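Local atomic coordinates of protein angel homolog 2 (Homo sapiens, PDB entry 6RVZ), a protein that probably binds the 3'-untranslated regions of mRNAs and, as a CCR4/nocturin family member, probably acts on phosphate esters with the help of magnesium. Residues A[55-60]-A[414-419]; A[59-64]-A[105-110]; A[193-198]-A[234-239]. All blocks are in the same frame, centred on the assembly; numbering follows the deposited sequence.

Interaction 1 of 3, residues A[55-60]-A[414-419]; sequences MSYNIL and NSSDHL. With KL2 (adenosine-2',3'-vanadate), chain B.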
loop_
_atom_site.group_PDB
_atom_site.type_symbol
_atom_site.label_atom_id
_atom_site.label_comp_id
_atom_site.label_asym_id
_atom_site.label_seq_id
_atom_site.Cartn_x
_atom_site.Cartn_y
_atom_site.Cartn_z
ATOM N N MET A 55 -9.165 0.422 -5.597
ATOM C CA MET A 55 -8.002 0.152 -6.431
ATOM C C MET A 55 -6.736 0.621 -5.711
ATOM O O MET A 55 -6.663 1.770 -5.281
ATOM C CB MET A 55 -8.100 0.897 -7.769
ATOM C CG MET A 55 -6.937 0.620 -8.710
ATOM S SD MET A 55 -6.970 1.663 -10.191
ATOM C CE MET A 55 -8.162 0.773 -11.187
ATOM N N SER A 56 -5.741 -0.275 -5.602
ATOM C CA SER A 56 -4.404 0.073 -5.142
ATOM C C SER A 56 -3.418 -0.069 -6.302
ATOM O O SER A 56 -3.321 -1.141 -6.901
ATOM C CB SER A 56 -3.993 -0.774 -3.960
ATOM O OG SER A 56 -2.716 -0.381 -3.475
ATOM N N TYR A 57 -2.683 1.012 -6.611
ATOM C CA TYR A 57 -1.855 1.066 -7.809
ATOM C C TYR A 57 -0.628 1.954 -7.586
ATOM O O TYR A 57 -0.759 3.156 -7.376
ATOM C CB TYR A 57 -2.690 1.571 -8.993
ATOM C CG TYR A 57 -2.145 1.274 -10.370
ATOM C CD1 TYR A 57 -1.140 0.340 -10.575
ATOM C CD2 TYR A 57 -2.678 1.899 -11.488
ATOM C CE1 TYR A 57 -0.656 0.063 -11.844
ATOM C CE2 TYR A 57 -2.209 1.630 -12.764
ATOM C CZ TYR A 57 -1.195 0.707 -12.945
ATOM O OH TYR A 57 -0.729 0.430 -14.198
ATOM N N ASN A 58 0.565 1.340 -7.623
ATOM C CA ASN A 58 1.842 2.027 -7.730
ATOM C C ASN A 58 2.035 2.340 -9.210
ATOM O O ASN A 58 2.223 1.423 -10.008
ATOM C CB ASN A 58 2.959 1.159 -7.137
ATOM C CG ASN A 58 4.332 1.794 -7.201
ATOM O OD1 ASN A 58 4.665 2.479 -8.167
ATOM N ND2 ASN A 58 5.138 1.574 -6.175
ATOM N N ILE A 59 1.946 3.624 -9.582
ATOM C CA ILE A 59 1.877 3.996 -10.987
ATOM C C ILE A 59 3.265 4.256 -11.584
ATOM O O ILE A 59 3.354 4.492 -12.788
ATOM C CB ILE A 59 0.924 5.195 -11.196
ATOM C CG1 ILE A 59 1.460 6.503 -10.607
ATOM C CG2 ILE A 59 -0.458 4.860 -10.654
ATOM C CD1 ILE A 59 0.668 7.724 -11.019
ATOM N N LEU A 60 4.330 4.209 -10.761
ATOM C CA LEU A 60 5.719 4.421 -11.159
ATOM C C LEU A 60 5.959 5.889 -11.512
ATOM O O LEU A 60 5.517 6.368 -12.557
ATOM C CB LEU A 60 6.133 3.486 -12.304
ATOM C CG LEU A 60 7.557 3.654 -12.844
ATOM C CD1 LEU A 60 8.626 3.522 -11.766
ATOM C CD2 LEU A 60 7.796 2.640 -13.952
ATOM N N ASN A 414 0.787 -1.956 -20.939
ATOM C CA ASN A 414 0.659 -1.741 -19.501
ATOM C C ASN A 414 1.825 -0.878 -19.015
ATOM O O ASN A 414 2.980 -1.294 -19.095
ATOM C CB ASN A 414 0.578 -3.066 -18.736
ATOM C CG ASN A 414 -0.560 -3.949 -19.205
ATOM O OD1 ASN A 414 -0.498 -4.521 -20.291
ATOM N ND2 ASN A 414 -1.604 -4.066 -18.399
ATOM N N SER A 415 1.505 0.309 -18.473
ATOM C CA SER A 415 2.447 1.417 -18.381
ATOM C C SER A 415 2.945 1.666 -16.951
ATOM O O SER A 415 3.425 2.756 -16.649
ATOM C CB SER A 415 1.828 2.658 -18.976
ATOM O OG SER A 415 1.813 2.577 -20.393
ATOM N N SER A 416 2.862 0.653 -16.079
ATOM C CA SER A 416 3.582 0.661 -14.814
ATOM C C SER A 416 4.364 -0.642 -14.661
ATOM O O SER A 416 4.036 -1.635 -15.306
ATOM C CB SER A 416 2.652 0.868 -13.644
ATOM O OG SER A 416 3.361 0.782 -12.413
ATOM N N ASP A 417 5.384 -0.632 -13.790
ATOM C CA ASP A 417 6.116 -1.843 -13.448
ATOM C C ASP A 417 5.376 -2.604 -12.345
ATOM O O ASP A 417 5.819 -3.675 -11.941
ATOM C CB ASP A 417 7.586 -1.557 -13.111
ATOM C CG ASP A 417 7.833 -0.648 -11.920
ATOM O OD1 ASP A 417 6.867 -0.035 -11.429
ATOM O OD2 ASP A 417 9.005 -0.545 -11.509
ATOM N N HIS A 418 4.250 -2.044 -11.870
ATOM C CA HIS A 418 3.303 -2.741 -11.010
ATOM C C HIS A 418 1.999 -3.014 -11.761
ATOM O O HIS A 418 1.700 -2.342 -12.745
ATOM C CB HIS A 418 3.001 -1.916 -9.749
ATOM C CG HIS A 418 4.149 -1.773 -8.808
ATOM N ND1 HIS A 418 4.144 -2.344 -7.551
ATOM C CD2 HIS A 418 5.321 -1.117 -8.922
ATOM C CE1 HIS A 418 5.275 -2.056 -6.937
ATOM N NE2 HIS A 418 6.013 -1.305 -7.757
ATOM N N LEU A 419 1.230 -3.995 -11.270
ATOM C CA LEU A 419 -0.143 -4.236 -11.695
ATOM C C LEU A 419 -1.092 -3.559 -10.709
ATOM O O LEU A 419 -0.820 -3.547 -9.510
ATOM C CB LEU A 419 -0.412 -5.745 -11.723
ATOM C CG LEU A 419 0.374 -6.561 -12.749
ATOM C CD1 LEU A 419 0.115 -8.049 -12.558
ATOM C CD2 LEU A 419 0.026 -6.141 -14.172
HETATM O O2V KL2 B . 10.228 -1.788 -5.722
HETATM V V KL2 B . 9.150 -0.161 -5.441
HETATM O "O2'" KL2 B . 10.490 0.915 -6.441
HETATM O O1V KL2 B . 7.785 -1.215 -4.240
HETATM O O3V KL2 B . 7.681 0.396 -6.830
HETATM O "O3'" KL2 B . 9.647 1.101 -3.976
HETATM C "C3'" KL2 B . 10.787 1.903 -4.290
HETATM C "C2'" KL2 B . 11.473 1.417 -5.551
HETATM C "C4'" KL2 B . 10.467 3.343 -4.642
HETATM C "C5'" KL2 B . 10.292 4.201 -3.392
HETATM O "O5'" KL2 B . 11.542 4.334 -2.704
HETATM O "O4'" KL2 B . 11.559 3.772 -5.480
HETATM C "C1'" KL2 B . 12.179 2.637 -6.115
HETATM N N1 KL2 B . 16.564 -0.128 -6.666
HETATM C C2 KL2 B . 15.329 -0.420 -7.108
HETATM N N3 KL2 B . 14.291 0.404 -6.887
HETATM C C4 KL2 B . 14.472 1.556 -6.198
HETATM C C5 KL2 B . 15.739 1.872 -5.728
HETATM C C6 KL2 B . 16.796 1.007 -5.974
HETATM N N6 KL2 B . 18.041 1.295 -5.525
HETATM N N7 KL2 B . 15.650 3.046 -5.083
HETATM C C8 KL2 B . 14.365 3.437 -5.161
HETATM N N9 KL2 B . 13.642 2.539 -5.831
HETATM O O HOH W 1 0.726 -1.499 -15.227
HETATM O O HOH W 2 7.198 1.605 -9.191
HETATM O O HOH W 3 0.235 -1.538 -7.615
#
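The imidazole of H418 and the side-chain amide of N58 lie flat against each other, their planes 6° apart. N58 CB sits over the ring centre, 3.6 Å from the centroid of H418, in a CH-pi contact. The rest of the amide runs over the same face toward the NE2 side. With CG turned anti to the backbone N (chi1 -180°), the amide of N58 is carried out along the ring. N58 ND2 and H418 NE2 are close, but their angle is poor and they do not form a hydrogen bond. The ring edge faces the adenosine-2',3'-vanadate: H418 NE2 donates to its O3V at 2.6 Å. The other ring nitrogen, H418 ND1, bonds to D364 OD2, so both nitrogens are held and the ring rotation is fixed. N58 ND2 bonds to D236 and E105. The Y57 ring takes H418 O at its edge, 3.5 Å from Y57 CE1. Y57 OH bonds to E92 and to water 1, which also joins S416 N and H418 O. S416, D417 and H418 form the Ser-Asp-His signature of the endonuclease/exonuclease/phosphatase fold. Here it lies in the loop before strand 421-428 and meets the end of strand 49-58. S416 OG donates to N58 O at 2.7 Å, tilted 15° from the carbonyl plane. The same hydroxyl accepts from H418 N at 3.0 Å, an ST turn that shapes the backbone leading to the histidine. N58 OD1 accepts from L60 N at 3.1 Å, an Asx turn. Water 2 donates to N58 OD1 and to D417 OD1. L60 crosses D417 at about a right angle, with L60 CB 3.7 Å from D417 OD1. The other oxygen, D417 OD2, bonds to Y72.

Interaction 2 of 3, residues A[59-64]-A[105-110]; sequences ILSQDL and EVQEDH. With MG (magnesium ion), chain C; KL2 (adenosine-2',3'-vanadate), chain B.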
loop_
_atom_site.group_PDB
_atom_site.type_symbol
_atom_site.label_atom_id
_atom_site.label_comp_id
_atom_site.label_asym_id
_atom_site.label_seq_id
_atom_site.Cartn_x
_atom_site.Cartn_y
_atom_site.Cartn_z
ATOM N N ILE A 59 1.946 3.624 -9.582
ATOM C CA ILE A 59 1.877 3.996 -10.987
ATOM C C ILE A 59 3.265 4.256 -11.584
ATOM O O ILE A 59 3.354 4.492 -12.788
ATOM C CB ILE A 59 0.924 5.195 -11.196
ATOM C CG1 ILE A 59 1.460 6.503 -10.607
ATOM C CG2 ILE A 59 -0.458 4.860 -10.654
ATOM C CD1 ILE A 59 0.668 7.724 -11.019
ATOM N N LEU A 60 4.330 4.209 -10.761
ATOM C CA LEU A 60 5.719 4.421 -11.159
ATOM C C LEU A 60 5.959 5.889 -11.512
ATOM O O LEU A 60 5.517 6.368 -12.557
ATOM C CB LEU A 60 6.133 3.486 -12.304
ATOM C CG LEU A 60 7.557 3.654 -12.844
ATOM C CD1 LEU A 60 8.626 3.522 -11.766
ATOM C CD2 LEU A 60 7.796 2.640 -13.952
ATOM N N SER A 61 6.684 6.580 -10.624
ATOM C CA SER A 61 7.079 7.962 -10.815
ATOM C C SER A 61 8.097 8.021 -11.954
ATOM O O SER A 61 9.044 7.242 -11.953
ATOM C CB SER A 61 7.648 8.493 -9.516
ATOM O OG SER A 61 8.620 9.503 -9.746
ATOM N N GLN A 62 7.929 8.924 -12.935
ATOM C CA GLN A 62 8.872 9.019 -14.039
ATOM C C GLN A 62 10.284 9.296 -13.524
ATOM O O GLN A 62 11.249 8.782 -14.085
ATOM C CB GLN A 62 8.474 10.146 -14.991
ATOM C CG GLN A 62 9.242 10.149 -16.305
ATOM C CD GLN A 62 8.932 8.944 -17.158
ATOM O OE1 GLN A 62 7.849 8.365 -17.083
ATOM N NE2 GLN A 62 9.890 8.550 -17.981
ATOM N N ASP A 63 10.398 10.118 -12.469
ATOM C CA ASP A 63 11.671 10.480 -11.867
ATOM C C ASP A 63 12.320 9.226 -11.286
ATOM O O ASP A 63 13.512 9.011 -11.504
ATOM C CB ASP A 63 11.508 11.574 -10.805
ATOM C CG ASP A 63 11.319 12.972 -11.371
ATOM O OD1 ASP A 63 11.240 13.106 -12.611
ATOM O OD2 ASP A 63 11.256 13.921 -10.566
ATOM N N LEU A 64 11.531 8.390 -10.591
ATOM C CA LEU A 64 12.023 7.145 -10.015
ATOM C C LEU A 64 12.377 6.146 -11.120
ATOM O O LEU A 64 13.314 5.364 -10.967
ATOM C CB LEU A 64 10.963 6.564 -9.071
ATOM C CG LEU A 64 10.727 7.322 -7.762
ATOM C CD1 LEU A 64 9.848 6.510 -6.823
ATOM C CD2 LEU A 64 12.036 7.678 -7.075
ATOM N N GLU A 105 3.686 6.365 -5.637
ATOM C CA GLU A 105 4.622 6.962 -6.583
ATOM C C GLU A 105 3.908 7.979 -7.475
ATOM O O GLU A 105 4.108 8.010 -8.689
ATOM C CB GLU A 105 5.335 5.895 -7.417
ATOM C CG GLU A 105 6.251 4.994 -6.611
ATOM C CD GLU A 105 7.230 4.189 -7.450
ATOM O OE1 GLU A 105 7.622 4.671 -8.531
ATOM O OE2 GLU A 105 7.598 3.081 -7.019
ATOM N N VAL A 106 3.086 8.824 -6.843
ATOM C CA VAL A 106 2.398 9.914 -7.514
ATOM C C VAL A 106 3.314 11.136 -7.474
ATOM O O VAL A 106 3.477 11.752 -6.422
ATOM C CB VAL A 106 1.034 10.189 -6.846
ATOM C CG1 VAL A 106 0.322 11.381 -7.468
ATOM C CG2 VAL A 106 0.137 8.961 -6.868
ATOM N N GLN A 107 3.914 11.464 -8.627
ATOM C CA GLN A 107 4.890 12.538 -8.733
ATOM C C GLN A 107 4.171 13.886 -8.634
ATOM O O GLN A 107 3.149 14.088 -9.285
ATOM C CB GLN A 107 5.662 12.390 -10.047
ATOM C CG GLN A 107 7.000 13.113 -10.066
ATOM C CD GLN A 107 7.839 12.670 -11.239
ATOM O OE1 GLN A 107 8.308 11.535 -11.293
ATOM N NE2 GLN A 107 8.028 13.566 -12.195
ATOM N N GLU A 108 4.722 14.804 -7.825
ATOM C CA GLU A 108 4.052 16.048 -7.467
ATOM C C GLU A 108 3.742 16.882 -8.710
ATOM O O GLU A 108 2.602 17.297 -8.900
ATOM C CB GLU A 108 4.901 16.865 -6.486
ATOM C CG GLU A 108 4.377 18.279 -6.254
ATOM C CD GLU A 108 5.240 19.147 -5.353
ATOM O OE1 GLU A 108 6.482 19.084 -5.483
ATOM O OE2 GLU A 108 4.671 19.883 -4.521
ATOM N N ASP A 109 4.764 17.147 -9.533
ATOM C CA ASP A 109 4.617 18.015 -10.694
ATOM C C ASP A 109 3.561 17.440 -11.637
ATOM O O ASP A 109 2.678 18.166 -12.089
ATOM C CB ASP A 109 5.962 18.286 -11.382
ATOM C CG ASP A 109 6.792 17.061 -11.737
ATOM O OD1 ASP A 109 6.258 15.936 -11.668
ATOM O OD2 ASP A 109 7.977 17.246 -12.082
ATOM N N HIS A 110 3.643 16.128 -11.906
ATOM C CA HIS A 110 2.702 15.439 -12.778
ATOM C C HIS A 110 1.305 15.410 -12.158
ATOM O O HIS A 110 0.309 15.466 -12.878
ATOM C CB HIS A 110 3.198 14.019 -13.093
ATOM C CG HIS A 110 4.417 13.981 -13.951
ATOM N ND1 HIS A 110 5.244 12.878 -14.007
ATOM C CD2 HIS A 110 4.955 14.903 -14.777
ATOM C CE1 HIS A 110 6.236 13.119 -14.839
ATOM N NE2 HIS A 110 6.083 14.357 -15.322
HETATM MG MG MG C . 8.916 1.607 -7.861
HETATM O O2V KL2 B . 10.228 -1.788 -5.722
HETATM V V KL2 B . 9.150 -0.161 -5.441
HETATM O "O2'" KL2 B . 10.490 0.915 -6.441
HETATM O O1V KL2 B . 7.785 -1.215 -4.240
HETATM O O3V KL2 B . 7.681 0.396 -6.830
HETATM O "O3'" KL2 B . 9.647 1.101 -3.976
HETATM C "C3'" KL2 B . 10.787 1.903 -4.290
HETATM C "C2'" KL2 B . 11.473 1.417 -5.551
HETATM C "C4'" KL2 B . 10.467 3.343 -4.642
HETATM C "C5'" KL2 B . 10.292 4.201 -3.392
HETATM O "O5'" KL2 B . 11.542 4.334 -2.704
HETATM O "O4'" KL2 B . 11.559 3.772 -5.480
HETATM C "C1'" KL2 B . 12.179 2.637 -6.115
HETATM N N1 KL2 B . 16.564 -0.128 -6.666
HETATM C C2 KL2 B . 15.329 -0.420 -7.108
HETATM N N3 KL2 B . 14.291 0.404 -6.887
HETATM C C4 KL2 B . 14.472 1.556 -6.198
HETATM C C5 KL2 B . 15.739 1.872 -5.728
HETATM C C6 KL2 B . 16.796 1.007 -5.974
HETATM N N6 KL2 B . 18.041 1.295 -5.525
HETATM N N7 KL2 B . 15.650 3.046 -5.083
HETATM C C8 KL2 B . 14.365 3.437 -5.161
HETATM N N9 KL2 B . 13.642 2.539 -5.831
HETATM O O HOH W 4 5.141 10.236 -13.060
HETATM O O HOH W 5 9.769 13.647 -14.829
HETATM O O HOH W 6 9.635 15.957 -10.280
HETATM O O HOH W 7 9.876 3.131 -8.697
HETATM O O HOH W 8 9.715 0.151 -9.132
HETATM O O HOH W 2 7.198 1.605 -9.191
#
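E105 reaches from its backbone past S61 and L64 to the magnesium ion. Its CB packs 3.5 Å from S61 N. Its CG, anti to the carbonyl carbon (chi1 -66°), and then its CD pass L64 CD1, and the chain stays extended beyond CG. At the tip the two oxygens do different work. E105 OE1 accepts from S61 N at 3.0 Å, on its anti side and 17° out of the carboxylate plane. It also accepts from water 7. L60 CD1 and L64 CD1 lie against this oxygen. E105 OE2 binds the magnesium ion at 2.1 Å. The S61 bond probably helps to set the carboxylate for the metal. A glutamate on the metal is a hallmark of the endonuclease/exonuclease/phosphatase fold. The other five ligands here are O2' and O3V of the adenosine-2',3'-vanadate and waters 2, 7 and 8. E105 and V106 face G138 in a G1 beta bulge, at the corner where strand 100-107 turns. Beyond it, Q107 OE1 is gripped twice from the start of helix 62-67. S61 OG donates to it at 2.6 Å and D63 N at 2.8 Å, both in the carbonyl plane and on lone pairs. S61 is the N-cap of that helix, and its OG accepts from L64 N at 3.2 Å. Q107 NE2 donates to D109 OD1, so the amide is held at both ends and cannot easily flip. The same NE2 lies 3.1 Å above the plane of the H110 ring, toward its rim. Q62 CB meets H110 CE1 at the ring edge, 3.7 Å away. W82 stacks on H110. Water 6 donates to both D63 OD2 and D109 OD2, linking two acids that probably carry like charges.

Interaction 3 of 3, residues A[193-198]-A[234-239]; sequences NTHLLY and CGDFNS. With KL2 (adenosine-2',3'-vanadate), chain B.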
loop_
_atom_site.group_PDB
_atom_site.type_symbol
_atom_site.label_atom_id
_atom_site.label_comp_id
_atom_site.label_asym_id
_atom_site.label_seq_id
_atom_site.Cartn_x
_atom_site.Cartn_y
_atom_site.Cartn_z
ATOM N N ASN A 193 -3.401 4.376 3.154
ATOM C CA ASN A 193 -2.516 4.129 2.025
ATOM C C ASN A 193 -1.089 4.477 2.454
ATOM O O ASN A 193 -0.887 5.426 3.209
ATOM C CB ASN A 193 -2.971 4.922 0.792
ATOM C CG ASN A 193 -2.114 4.705 -0.439
ATOM O OD1 ASN A 193 -1.363 3.738 -0.523
ATOM N ND2 ASN A 193 -2.230 5.598 -1.409
ATOM N N THR A 194 -0.103 3.696 1.989
ATOM C CA THR A 194 1.297 3.976 2.276
ATOM C C THR A 194 2.205 3.392 1.195
ATOM O O THR A 194 1.775 2.596 0.364
ATOM C CB THR A 194 1.713 3.446 3.659
ATOM O OG1 THR A 194 2.937 4.078 4.036
ATOM C CG2 THR A 194 1.897 1.944 3.698
ATOM N N HIS A 195 3.468 3.836 1.230
ATOM C CA HIS A 195 4.573 3.242 0.497
ATOM C C HIS A 195 5.765 3.160 1.452
ATOM O O HIS A 195 6.417 4.169 1.713
ATOM C CB HIS A 195 4.875 4.066 -0.767
ATOM C CG HIS A 195 5.827 3.419 -1.716
ATOM N ND1 HIS A 195 6.080 3.936 -2.972
ATOM C CD2 HIS A 195 6.576 2.299 -1.610
ATOM C CE1 HIS A 195 6.950 3.167 -3.593
ATOM N NE2 HIS A 195 7.269 2.153 -2.779
ATOM N N LEU A 196 6.024 1.959 1.993
ATOM C CA LEU A 196 7.050 1.765 3.010
ATOM C C LEU A 196 8.446 1.809 2.387
ATOM O O LEU A 196 8.600 1.590 1.184
ATOM C CB LEU A 196 6.819 0.426 3.722
ATOM C CG LEU A 196 5.557 0.317 4.577
ATOM C CD1 LEU A 196 5.619 -0.914 5.470
ATOM C CD2 LEU A 196 5.344 1.565 5.420
ATOM N N LEU A 197 9.451 2.081 3.239
ATOM C CA LEU A 197 10.860 2.120 2.866
ATOM C C LEU A 197 11.216 0.914 1.998
ATOM O O LEU A 197 10.868 -0.216 2.331
ATOM C CB LEU A 197 11.713 2.130 4.142
ATOM C CG LEU A 197 13.224 2.012 3.938
ATOM C CD1 LEU A 197 13.763 3.202 3.158
ATOM C CD2 LEU A 197 13.943 1.880 5.271
ATOM N N TYR A 198 11.927 1.170 0.894
ATOM C CA TYR A 198 12.341 0.127 -0.029
ATOM C C TYR A 198 13.531 -0.654 0.529
ATOM O O TYR A 198 13.513 -1.883 0.514
ATOM C CB TYR A 198 12.681 0.727 -1.394
ATOM C CG TYR A 198 13.340 -0.242 -2.340
ATOM C CD1 TYR A 198 12.609 -1.240 -2.962
ATOM C CD2 TYR A 198 14.701 -0.182 -2.591
ATOM C CE1 TYR A 198 13.208 -2.148 -3.819
ATOM C CE2 TYR A 198 15.318 -1.082 -3.444
ATOM C CZ TYR A 198 14.569 -2.068 -4.060
ATOM O OH TYR A 198 15.169 -2.957 -4.905
ATOM N N CYS A 234 -4.497 -0.006 2.075
ATOM C CA CYS A 234 -3.818 -0.310 0.823
ATOM C C CYS A 234 -2.365 0.153 0.882
ATOM O O CYS A 234 -1.990 0.916 1.768
ATOM C CB CYS A 234 -4.482 0.405 -0.350
ATOM S SG CYS A 234 -6.218 -0.046 -0.585
ATOM N N GLY A 235 -1.557 -0.301 -0.084
ATOM C CA GLY A 235 -0.257 0.305 -0.310
ATOM C C GLY A 235 0.805 -0.672 -0.807
ATOM O O GLY A 235 0.569 -1.874 -0.939
ATOM N N ASP A 236 1.974 -0.086 -1.085
ATOM C CA ASP A 236 3.196 -0.794 -1.410
ATOM C C ASP A 236 4.012 -0.922 -0.124
ATOM O O ASP A 236 4.590 0.055 0.347
ATOM C CB ASP A 236 3.934 -0.040 -2.519
ATOM C CG ASP A 236 5.155 -0.748 -3.072
ATOM O OD1 ASP A 236 5.681 -1.650 -2.381
ATOM O OD2 ASP A 236 5.574 -0.387 -4.193
ATOM N N PHE A 237 4.040 -2.133 0.445
ATOM C CA PHE A 237 4.674 -2.378 1.732
ATOM C C PHE A 237 6.108 -2.884 1.551
ATOM O O PHE A 237 6.812 -3.090 2.538
ATOM C CB PHE A 237 3.816 -3.350 2.547
ATOM C CG PHE A 237 2.514 -2.759 3.029
ATOM C CD1 PHE A 237 1.432 -2.633 2.170
ATOM C CD2 PHE A 237 2.376 -2.310 4.333
ATOM C CE1 PHE A 237 0.238 -2.079 2.607
ATOM C CE2 PHE A 237 1.182 -1.757 4.770
ATOM C CZ PHE A 237 0.114 -1.641 3.907
ATOM N N ASN A 238 6.535 -3.081 0.293
ATOM C CA ASN A 238 7.885 -3.521 -0.040
ATOM C C ASN A 238 8.255 -4.758 0.784
ATOM O O ASN A 238 9.409 -4.938 1.167
ATOM C CB ASN A 238 8.896 -2.374 0.099
ATOM C CG ASN A 238 9.091 -1.594 -1.185
ATOM O OD1 ASN A 238 9.236 -2.180 -2.256
ATOM N ND2 ASN A 238 9.112 -0.275 -1.090
ATOM N N SER A 239 7.254 -5.617 1.020
ATOM C CA SER A 239 7.394 -6.838 1.798
ATOM C C SER A 239 6.572 -7.931 1.118
ATOM O O SER A 239 5.494 -7.647 0.600
ATOM C CB SER A 239 6.951 -6.633 3.231
ATOM O OG SER A 239 7.618 -5.528 3.825
HETATM O O2V KL2 B . 10.228 -1.788 -5.722
HETATM V V KL2 B . 9.150 -0.161 -5.441
HETATM O "O2'" KL2 B . 10.490 0.915 -6.441
HETATM O O1V KL2 B . 7.785 -1.215 -4.240
HETATM O O3V KL2 B . 7.681 0.396 -6.830
HETATM O "O3'" KL2 B . 9.647 1.101 -3.976
HETATM C "C3'" KL2 B . 10.787 1.903 -4.290
HETATM C "C2'" KL2 B . 11.473 1.417 -5.551
HETATM C "C4'" KL2 B . 10.467 3.343 -4.642
HETATM C "C5'" KL2 B . 10.292 4.201 -3.392
HETATM O "O5'" KL2 B . 11.542 4.334 -2.704
HETATM O "O4'" KL2 B . 11.559 3.772 -5.480
HETATM C "C1'" KL2 B . 12.179 2.637 -6.115
HETATM N N1 KL2 B . 16.564 -0.128 -6.666
HETATM C C2 KL2 B . 15.329 -0.420 -7.108
HETATM N N3 KL2 B . 14.291 0.404 -6.887
HETATM C C4 KL2 B . 14.472 1.556 -6.198
HETATM C C5 KL2 B . 15.739 1.872 -5.728
HETATM C C6 KL2 B . 16.796 1.007 -5.974
HETATM N N6 KL2 B . 18.041 1.295 -5.525
HETATM N N7 KL2 B . 15.650 3.046 -5.083
HETATM C C8 KL2 B . 14.365 3.437 -5.161
HETATM N N9 KL2 B . 13.642 2.539 -5.831
#
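H195 and N238 grip one oxygen, O3' of the adenosine-2',3'-vanadate. H195 NE2 donates to KL2 O3' at 2.9 Å. N238 ND2 donates to the same O3' at 3.2 Å, with a nearly straight angle of 167°. H195 belongs to strand 189-195, and N238 lies just past strand 231-236. The two strands run parallel and form a beta-alpha-beta unit, joined through helix 203-221. D236 and N238 belong to the Gly-Asp-x-Asn signature of the endonuclease/exonuclease/phosphatase fold. The strands are held by D236 N donating to T194 O at 3.1 Å and by L196 N donating to D236 O at 2.9 Å. Further along, N238 ND2 adds a bond to L196 O at 3.0 Å, within its amide plane. Its two N-H groups thus tie the ligand to the neighbouring loop. D236 OD1 accepts from N238 N, an Asx turn that helps to place the asparagine. H195 and D236 have their CG atoms anti to the backbone N, and their side chains run side by side. Ring and carboxylate are stacked, and D236 CB lies over one face of the H195 ring, toward its rim. The F237 ring carries T194 CG2 over one face, 3.9 Å above its plane. L196 CD1 approaches the same ring, 3.7 Å from F237 CD2. T194 OG1 bonds to V171 O. The Y198 ring lies against the adenine, with KL2 N3 over one face. N238 meets this ring at about a right angle, its amide plane turned 73° from the ring plane. N238 OD1 lies at the ring edge, in its plane, 3.6 Å from Y198 CD1.

The three contacts surround one bound adenosine-2',3'-vanadate, and their centres lie about 11 to 15 Å apart. Interactions 1 and 2 start from the same piece of chain and share I59, L60 and water 2. Both reach one sheet, where strands 49-58 and 100-107 are neighbours. Interaction 3 belongs to the other large sheet. Along the chain, interaction 2 closes before interaction 3 opens, and interaction 3 lies within the long loop closed by interaction 1. The contacts also touch one another directly, through probable hydrogen bonds of N58 in interaction 1. The ends of two sheets together form the pocket for the ligand and magnesium ion, which is probably the active site.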